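PDB 1K5C: endopolygalacturonase from Chondrostereum purpureum, which probably hydrolyses the alpha-1,4-linked galacturonosyl chains of pectin's polygalacturonate backbone, cutting them into shorter galacturonosyl chains. Local coordinates for residues A[142-147]-A[218-223]. Sequence-based numbering, arbitrary orientation.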
loop_
_atom_site.group_PDB
_atom_site.type_symbol
_atom_site.label_atom_id
_atom_site.label_comp_id
_atom_site.label_asym_id
_atom_site.label_seq_id
_atom_site.Cartn_x
_atom_site.Cartn_y
_atom_site.Cartn_z
ATOM N N ALA A 142 10.534 13.614 -1.874
ATOM C CA ALA A 142 11.881 13.889 -2.329
ATOM C C ALA A 142 12.323 12.881 -3.372
ATOM O O ALA A 142 13.237 13.166 -4.187
ATOM C CB ALA A 142 12.830 13.885 -1.120
ATOM N N GLY A 143 11.753 11.675 -3.366
ATOM C CA GLY A 143 12.084 10.635 -4.351
ATOM C C GLY A 143 11.680 11.002 -5.782
ATOM O O GLY A 143 12.104 10.308 -6.718
ATOM N N ASP A 144 10.868 12.035 -5.970
ATOM C CA ASP A 144 10.514 12.438 -7.322
ATOM C C ASP A 144 11.700 13.025 -8.048
ATOM O O ASP A 144 11.774 13.011 -9.292
ATOM C CB ASP A 144 9.405 13.489 -7.315
ATOM C CG ASP A 144 8.012 12.970 -7.017
ATOM O OD1 ASP A 144 7.860 11.786 -6.711
ATOM O OD2 ASP A 144 7.069 13.799 -7.153
ATOM N N THR A 145 12.634 13.635 -7.326
ATOM C CA THR A 145 13.778 14.367 -7.947
ATOM C C THR A 145 14.593 13.404 -8.768
ATOM O O THR A 145 15.068 12.359 -8.276
ATOM C CB THR A 145 14.629 15.031 -6.847
ATOM O OG1 THR A 145 13.786 15.963 -6.143
ATOM C CG2 THR A 145 15.812 15.773 -7.497
ATOM N N LYS A 146 14.705 13.697 -10.092
ATOM C CA LYS A 146 15.430 12.871 -11.042
ATOM C C LYS A 146 14.875 11.454 -11.049
ATOM O O LYS A 146 15.589 10.510 -11.503
ATOM C CB LYS A 146 16.930 12.927 -10.821
ATOM C CG LYS A 146 17.521 14.294 -11.045
ATOM C CD LYS A 146 19.001 14.325 -10.848
ATOM C CE LYS A 146 19.668 13.079 -10.310
ATOM N N ASN A 147 13.604 11.256 -10.629
ATOM C CA ASN A 147 13.010 9.926 -10.641
ATOM C C ASN A 147 13.911 8.885 -9.945
ATOM O O ASN A 147 13.913 7.706 -10.281
ATOM C CB ASN A 147 12.586 9.442 -12.035
ATOM C CG ASN A 147 11.540 10.359 -12.647
ATOM O OD1 ASN A 147 11.734 10.829 -13.739
ATOM N ND2 ASN A 147 10.433 10.660 -11.954
ATOM N N VAL A 218 -6.823 10.298 -5.479
ATOM C CA VAL A 218 -5.587 9.949 -6.134
ATOM C C VAL A 218 -5.293 11.050 -7.150
ATOM O O VAL A 218 -6.187 11.358 -7.980
ATOM C CB VAL A 218 -5.679 8.592 -6.841
ATOM C CG1 VAL A 218 -4.372 8.257 -7.569
ATOM C CG2 VAL A 218 -6.082 7.471 -5.860
ATOM N N THR A 219 -4.094 11.622 -7.115
ATOM C CA THR A 219 -3.701 12.657 -8.084
ATOM C C THR A 219 -2.303 12.351 -8.599
ATOM O O THR A 219 -1.496 11.661 -7.953
ATOM C CB THR A 219 -3.738 14.048 -7.425
ATOM O OG1 THR A 219 -2.870 14.042 -6.272
ATOM C CG2 THR A 219 -5.148 14.460 -7.027
ATOM N N ARG A 220 -2.003 12.922 -9.780
ATOM C CA ARG A 220 -0.638 12.932 -10.324
ATOM C C ARG A 220 0.048 11.553 -10.158
ATOM O O ARG A 220 1.096 11.433 -9.546
ATOM C CB ARG A 220 0.151 14.075 -9.686
ATOM C CG ARG A 220 1.369 14.492 -10.490
ATOM C CD ARG A 220 2.140 15.634 -9.831
ATOM N NE ARG A 220 2.711 15.224 -8.585
ATOM C CZ ARG A 220 3.886 14.568 -8.457
ATOM N NH1 ARG A 220 4.682 14.243 -9.493
ATOM N NH2 ARG A 220 4.277 14.236 -7.275
ATOM N N SER A 221 -0.610 10.553 -10.732
ATOM C CA SER A 221 -0.190 9.145 -10.561
ATOM C C SER A 221 -0.187 8.459 -11.881
ATOM O O SER A 221 -0.840 8.858 -12.850
ATOM C CB SER A 221 -1.109 8.421 -9.553
ATOM O OG SER A 221 -0.974 8.989 -8.230
ATOM N N MET A 222 0.499 7.287 -11.938
ATOM C CA MET A 222 0.617 6.563 -13.199
ATOM C C MET A 222 -0.651 5.761 -13.507
ATOM O O MET A 222 -0.967 5.538 -14.695
ATOM C CB MET A 222 1.833 5.647 -13.140
ATOM C CG MET A 222 2.192 4.900 -14.369
ATOM S SD MET A 222 3.829 4.152 -14.239
ATOM C CE MET A 222 4.632 5.530 -13.603
ATOM N N TYR A 223 -1.336 5.310 -12.447
ATOM C CA TYR A 223 -2.574 4.554 -12.592
ATOM C C TYR A 223 -3.528 5.072 -11.529
ATOM O O TYR A 223 -3.091 5.593 -10.505
ATOM C CB TYR A 223 -2.397 3.030 -12.331
ATOM C CG TYR A 223 -1.209 2.413 -13.055
ATOM C CD1 TYR A 223 -1.323 1.757 -14.254
ATOM C CD2 TYR A 223 0.054 2.464 -12.501
ATOM C CE1 TYR A 223 -0.182 1.195 -14.880
ATOM C CE2 TYR A 223 1.177 1.940 -13.097
ATOM C CZ TYR A 223 1.036 1.310 -14.307
ATOM O OH TYR A 223 2.133 0.727 -14.908
#
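D144 and R220 reach toward each other from opposite directions and meet in a salt bridge through one carboxylate oxygen. OD2 of D144 lies 2.8 Å from NH2 of R220, taking the N-H on its syn lone pair; the bond is moderately bent, with an angle of 148° at the hydrogen. NH1 of R220 adds a weak second bond to the same OD2 at 3.4 Å, so a single oxygen sits at the edge of the guanidinium between its two terminal nitrogens, tilted somewhat out of its plane. The carboxylate is turned 69° from that plane, so the pair is not the flat one in which two oxygens face two N-H groups. R220 bridges a wide gap, since the two CA atoms are 11.6 Å apart: CG stands anti to the backbone N (chi1 -160°), the chain stays extended at chi2, and a bend at chi3 presents the terminal nitrogens to D144. A leucine in place of D144 would probably leave the guanidinium without this anionic mate and freer to swing. On the R220 side, OG of S221 donates a 2.7 Å hydrogen bond to O of T219 across the corner, approaching from above the carbonyl plane, and the R220 side chain also touches F141. The bridge links a 3-10 segment, in the loop between strands 130-139 and 155-158, to a corner between strands of successive faces in the right-handed parallel beta-helix of glycoside hydrolase family 28. It lies at the surface near the galacturonate-binding cleft, with the side chain of D144 about 9 Å from that of H195, the predicted active-site histidine.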